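Local coordinates for protein endonuclease IV (Thermus thermophilus, PDB 3AAM) that cleaves phosphodiester bonds at apurinic or apyrimidinic sites in DNA during base excision repair, leaving a 3'-hydroxyl and a 5'-terminal sugar phosphate, at residues 33-37 against 89-93; 75-80 against 111-117. All blocks are in the same frame, centred on the assembly; numbering follows the deposited sequence.

Interaction 1: 33-37 against 89-93; sequences IFAKS and SLADD
The ammonium of Lys36 reaches across to the helix and is held there by two carboxylates and a backbone carbonyl. Its shortest bond runs from NZ to Asp93 OD1, at 2.7 Å, and meets that oxygen from well above the carboxylate plane. A second salt bridge joins NZ to Asp92 OD2 at 2.9 Å, this time on the anti lone pair, the one facing away from OD1 of the same group. Lys36 and Asp92 approach each other from opposite directions, whereas Asp93 lies roughly at right angles to the lysine. A weak third bond from NZ goes to Ser89 O, which already accepts the helical hydrogen bond from Asp93 N.

The lysine chain bends at chi2 (-91°) and then runs nearly straight to NZ, laying CD 3.5 Å from Asp92 OD2. Ala35 packs alongside, its CB 3.4 Å from Asp93 OD1. Two waters bridge the segments beside it. One accepts from Ala35 N and donates to Asp93 OD1 at 2.7 Å, so that oxygen is gripped by both lysine and water; the other lies 2.8 Å from both Ala35 O and Asp92 OD2. Asp92 OD1 has its own salt bridge to Lys96, one turn further along the helix. With a methionine in place of Lys36, the buried carboxylate of Asp93 would probably lose its cationic mate and face the acid of Asp92 without the charge that now lies between them.

Ile33 belongs to strand 31-34, which pairs in parallel with strand 66-69, and Ala35 rests on Ile68 of that neighbour. Helix 82-100 packs on the barrel from outside, with Leu90 and Asp93 touching Val105 of strand 104-107 and Leu90 and Ala91 meeting helix 114-128.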
loop_
_atom_site.group_PDB
_atom_site.type_symbol
_atom_site.label_atom_id
_atom_site.label_comp_id
_atom_site.label_asym_id
_atom_site.label_seq_id
_atom_site.Cartn_x
_atom_site.Cartn_y
_atom_site.Cartn_z
ATOM N N ILE A 33 -5.151 -3.007 -6.187
ATOM C CA ILE A 33 -6.587 -2.860 -6.377
ATOM C C ILE A 33 -7.277 -2.848 -5.020
ATOM O O ILE A 33 -6.650 -3.113 -3.992
ATOM C CB ILE A 33 -7.185 -4.050 -7.153
ATOM C CG1 ILE A 33 -6.844 -5.358 -6.428
ATOM C CG2 ILE A 33 -6.658 -4.082 -8.583
ATOM C CD1 ILE A 33 -7.592 -6.577 -6.964
ATOM N N PHE A 34 -8.564 -2.517 -5.026
ATOM C CA PHE A 34 -9.371 -2.551 -3.811
ATOM C C PHE A 34 -10.095 -3.886 -3.945
ATOM O O PHE A 34 -10.105 -4.471 -5.030
ATOM C CB PHE A 34 -10.417 -1.432 -3.787
ATOM C CG PHE A 34 -9.858 -0.062 -3.531
ATOM C CD1 PHE A 34 -9.096 0.197 -2.397
ATOM C CD2 PHE A 34 -10.130 0.984 -4.409
ATOM C CE1 PHE A 34 -8.613 1.481 -2.139
ATOM C CE2 PHE A 34 -9.652 2.274 -4.161
ATOM C CZ PHE A 34 -8.892 2.520 -3.023
ATOM N N ALA A 35 -10.690 -4.370 -2.858
ATOM C CA ALA A 35 -11.437 -5.627 -2.896
ATOM C C ALA A 35 -12.929 -5.328 -3.043
ATOM O O ALA A 35 -13.747 -6.235 -3.211
ATOM C CB ALA A 35 -11.175 -6.435 -1.631
ATOM N N LYS A 36 -13.264 -4.044 -2.961
ATOM C CA LYS A 36 -14.630 -3.553 -3.114
ATOM C C LYS A 36 -14.560 -2.033 -3.145
ATOM O O LYS A 36 -13.519 -1.455 -2.828
ATOM C CB LYS A 36 -15.532 -4.014 -1.960
ATOM C CG LYS A 36 -15.230 -3.403 -0.600
ATOM C CD LYS A 36 -14.241 -4.235 0.177
ATOM C CE LYS A 36 -14.244 -3.857 1.650
ATOM N NZ LYS A 36 -13.438 -4.821 2.448
ATOM N N SER A 37 -15.649 -1.381 -3.541
ATOM C CA SER A 37 -15.656 0.075 -3.596
ATOM C C SER A 37 -15.257 0.625 -2.231
ATOM O O SER A 37 -15.815 0.231 -1.208
ATOM C CB SER A 37 -17.044 0.594 -3.974
ATOM O OG SER A 37 -17.048 2.010 -4.019
ATOM N N SER A 89 -14.401 -5.358 7.889
ATOM C CA SER A 89 -14.099 -4.968 6.515
ATOM C C SER A 89 -12.696 -5.415 6.118
ATOM O O SER A 89 -12.482 -5.897 5.001
ATOM C CB SER A 89 -14.230 -3.452 6.348
ATOM O OG SER A 89 -13.920 -3.056 5.023
ATOM N N LEU A 90 -11.740 -5.262 7.034
ATOM C CA LEU A 90 -10.368 -5.664 6.754
ATOM C C LEU A 90 -10.281 -7.182 6.627
ATOM O O LEU A 90 -9.500 -7.697 5.831
ATOM C CB LEU A 90 -9.416 -5.162 7.848
ATOM C CG LEU A 90 -7.925 -5.467 7.640
ATOM C CD1 LEU A 90 -7.441 -4.902 6.306
ATOM C CD2 LEU A 90 -7.120 -4.871 8.785
ATOM N N ALA A 91 -11.089 -7.897 7.409
ATOM C CA ALA A 91 -11.096 -9.354 7.343
ATOM C C ALA A 91 -11.572 -9.759 5.952
ATOM O O ALA A 91 -11.069 -10.718 5.369
ATOM C CB ALA A 91 -12.022 -9.929 8.404
ATOM N N ASP A 92 -12.542 -9.017 5.424
ATOM C CA ASP A 92 -13.063 -9.292 4.089
ATOM C C ASP A 92 -11.951 -9.103 3.063
ATOM O O ASP A 92 -11.792 -9.922 2.161
ATOM C CB ASP A 92 -14.240 -8.365 3.766
ATOM C CG ASP A 92 -14.637 -8.411 2.297
ATOM O OD1 ASP A 92 -15.115 -9.467 1.830
ATOM O OD2 ASP A 92 -14.469 -7.382 1.608
ATOM N N ASP A 93 -11.181 -8.024 3.200
ATOM C CA ASP A 93 -10.079 -7.770 2.274
ATOM C C ASP A 93 -9.104 -8.942 2.280
ATOM O O ASP A 93 -8.644 -9.382 1.232
ATOM C CB ASP A 93 -9.301 -6.502 2.649
ATOM C CG ASP A 93 -10.100 -5.227 2.444
ATOM O OD1 ASP A 93 -10.894 -5.158 1.481
ATOM O OD2 ASP A 93 -9.913 -4.281 3.242
HETATM O O HOH W 1 -10.551 -3.157 -0.283
HETATM O O HOH W 2 -15.221 -7.304 -1.080
#

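Interaction 2: 75-80 against 111-117; sequences NLGAEG and SGRPERV
Ser111 meets Asn75 through backbone and side chain: its N donates to Asn75 OD1 at 2.9 Å, while Asn75 ND2 gives a weak bond to Ser111 OG. That OD1 also accepts from Gly77 N, closing an Asx turn, and the two donors come from opposite faces of the amide plane. Gly112 lies against Gly77, CA to CA 4.6 Å; a side chain on either would clash with the facing backbone.

Arg113, the N-cap residue, crosses Glu79 at about a right angle. Its NH2 meets the syn lone pair of Glu79 OE2 at 2.9 Å, with the two flat groups turned 61° apart. A water joins the same OE2 to Gly77 O and Arg113 N. Arg116, bent at chi2 (62°), brings NE onto Ala78 O at 2.9 Å in a nearly straight bond (167°), edge-on to the guanidinium; Glu119 pairs with its NH1 and Trp83 makes a cation-pi contact. Val117 sets CG2 3.7 Å from Gly77 CA.

Here a type I turn, Asn75 to Ala78, packs on the first turn of helix 114-128, joining two loops that follow neighbouring parallel strands of the TIM barrel.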
loop_
_atom_site.group_PDB
_atom_site.type_symbol
_atom_site.label_atom_id
_atom_site.label_comp_id
_atom_site.label_asym_id
_atom_site.label_seq_id
_atom_site.Cartn_x
_atom_site.Cartn_y
_atom_site.Cartn_z
ATOM N N ASN A 75 -10.854 2.052 10.277
ATOM C CA ASN A 75 -10.155 2.739 11.357
ATOM C C ASN A 75 -9.987 1.771 12.523
ATOM O O ASN A 75 -10.855 1.656 13.389
ATOM C CB ASN A 75 -10.919 3.979 11.823
ATOM C CG ASN A 75 -10.178 4.732 12.918
ATOM O OD1 ASN A 75 -9.071 4.354 13.304
ATOM N ND2 ASN A 75 -10.784 5.801 13.420
ATOM N N LEU A 76 -8.857 1.075 12.534
ATOM C CA LEU A 76 -8.567 0.099 13.573
ATOM C C LEU A 76 -8.314 0.727 14.940
ATOM O O LEU A 76 -8.158 0.010 15.926
ATOM C CB LEU A 76 -7.359 -0.745 13.164
ATOM C CG LEU A 76 -7.494 -1.477 11.824
ATOM C CD1 LEU A 76 -6.151 -2.101 11.467
ATOM C CD2 LEU A 76 -8.592 -2.534 11.898
ATOM N N GLY A 77 -8.288 2.055 14.998
ATOM C CA GLY A 77 -8.064 2.728 16.267
ATOM C C GLY A 77 -9.345 3.236 16.907
ATOM O O GLY A 77 -9.324 3.762 18.020
ATOM N N ALA A 78 -10.467 3.067 16.216
ATOM C CA ALA A 78 -11.751 3.535 16.727
ATOM C C ALA A 78 -12.142 2.865 18.034
ATOM O O ALA A 78 -11.960 1.662 18.207
ATOM C CB ALA A 78 -12.844 3.305 15.686
ATOM N N GLU A 79 -12.679 3.659 18.954
ATOM C CA GLU A 79 -13.134 3.141 20.237
ATOM C C GLU A 79 -14.582 2.674 20.105
ATOM O O GLU A 79 -14.993 1.717 20.759
ATOM C CB GLU A 79 -13.035 4.221 21.318
ATOM C CG GLU A 79 -11.618 4.471 21.827
ATOM C CD GLU A 79 -11.004 3.239 22.475
ATOM O OE1 GLU A 79 -11.643 2.660 23.378
ATOM O OE2 GLU A 79 -9.882 2.849 22.088
ATOM N N GLY A 80 -15.340 3.353 19.247
ATOM C CA GLY A 80 -16.735 3.007 19.036
ATOM C C GLY A 80 -16.929 1.791 18.149
ATOM O O GLY A 80 -15.965 1.122 17.776
ATOM N N SER A 111 -6.736 6.008 13.698
ATOM C CA SER A 111 -6.478 7.003 14.731
ATOM C C SER A 111 -6.979 6.552 16.096
ATOM O O SER A 111 -8.082 6.017 16.218
ATOM C CB SER A 111 -7.134 8.333 14.352
ATOM O OG SER A 111 -8.519 8.170 14.105
ATOM N N GLY A 112 -6.160 6.785 17.116
ATOM C CA GLY A 112 -6.512 6.398 18.471
ATOM C C GLY A 112 -5.319 5.804 19.201
ATOM O O GLY A 112 -4.173 6.148 18.913
ATOM N N ARG A 113 -5.584 4.918 20.154
ATOM C CA ARG A 113 -4.518 4.270 20.908
ATOM C C ARG A 113 -3.803 3.254 20.021
ATOM O O ARG A 113 -4.450 2.455 19.345
ATOM C CB ARG A 113 -5.093 3.533 22.120
ATOM C CG ARG A 113 -5.784 4.421 23.140
ATOM C CD ARG A 113 -6.327 3.611 24.318
ATOM N NE ARG A 113 -7.456 2.758 23.948
ATOM C CZ ARG A 113 -7.390 1.439 23.792
ATOM N NH1 ARG A 113 -6.243 0.800 23.974
ATOM N NH2 ARG A 113 -8.476 0.755 23.455
ATOM N N PRO A 114 -2.459 3.273 20.005
ATOM C CA PRO A 114 -1.750 2.303 19.168
ATOM C C PRO A 114 -2.133 0.873 19.549
ATOM O O PRO A 114 -2.220 -0.006 18.691
ATOM C CB PRO A 114 -0.284 2.608 19.456
ATOM C CG PRO A 114 -0.301 4.095 19.675
ATOM C CD PRO A 114 -1.524 4.272 20.560
ATOM N N GLU A 115 -2.374 0.650 20.839
ATOM C CA GLU A 115 -2.752 -0.674 21.324
ATOM C C GLU A 115 -4.069 -1.151 20.711
ATOM O O GLU A 115 -4.253 -2.344 20.466
ATOM C CB GLU A 115 -2.869 -0.677 22.855
ATOM C CG GLU A 115 -1.560 -0.415 23.581
ATOM C CD GLU A 115 -1.291 1.058 23.833
ATOM O OE1 GLU A 115 -1.905 1.915 23.162
ATOM O OE2 GLU A 115 -0.446 1.360 24.704
ATOM N N ARG A 116 -4.983 -0.217 20.468
ATOM C CA ARG A 116 -6.275 -0.549 19.875
ATOM C C ARG A 116 -6.080 -0.967 18.416
ATOM O O ARG A 116 -6.753 -1.871 17.922
ATOM C CB ARG A 116 -7.206 0.664 19.963
ATOM C CG ARG A 116 -8.598 0.470 19.378
ATOM C CD ARG A 116 -9.385 -0.625 20.085
ATOM N NE ARG A 116 -10.820 -0.448 19.875
ATOM C CZ ARG A 116 -11.754 -1.297 20.290
ATOM N NH1 ARG A 116 -11.414 -2.405 20.943
ATOM N NH2 ARG A 116 -13.031 -1.034 20.060
ATOM N N VAL A 117 -5.148 -0.307 17.735
ATOM C CA VAL A 117 -4.858 -0.618 16.341
ATOM C C VAL A 117 -4.292 -2.033 16.227
ATOM O O VAL A 117 -4.722 -2.814 15.378
ATOM C CB VAL A 117 -3.853 0.397 15.743
ATOM C CG1 VAL A 117 -3.411 -0.053 14.366
ATOM C CG2 VAL A 117 -4.498 1.771 15.652
HETATM O O HOH W 3 -8.301 4.221 20.433
#

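The centres of interactions 1 and 2 lie 19 Å apart in the same TIM barrel. Their segments alternate along the chain, in the order 33-37, 75-80, 89-93, 111-117. Helix 82-100 carries one side of interaction 1, and the loop leading into it carries one side of interaction 2, so this stretch is tied back to the loop that follows strand 31-34 and forward to the start of helix 114-128. The two meet directly where Leu90 CD2 packs 4.0 Å from Leu76 CD1. Together they join successive beta-alpha units of the barrel wall. Neither touches the metal: interaction 1 lies away from the site, and in interaction 2 the side chain of Ser111 stays about 13 Å from the bound manganese.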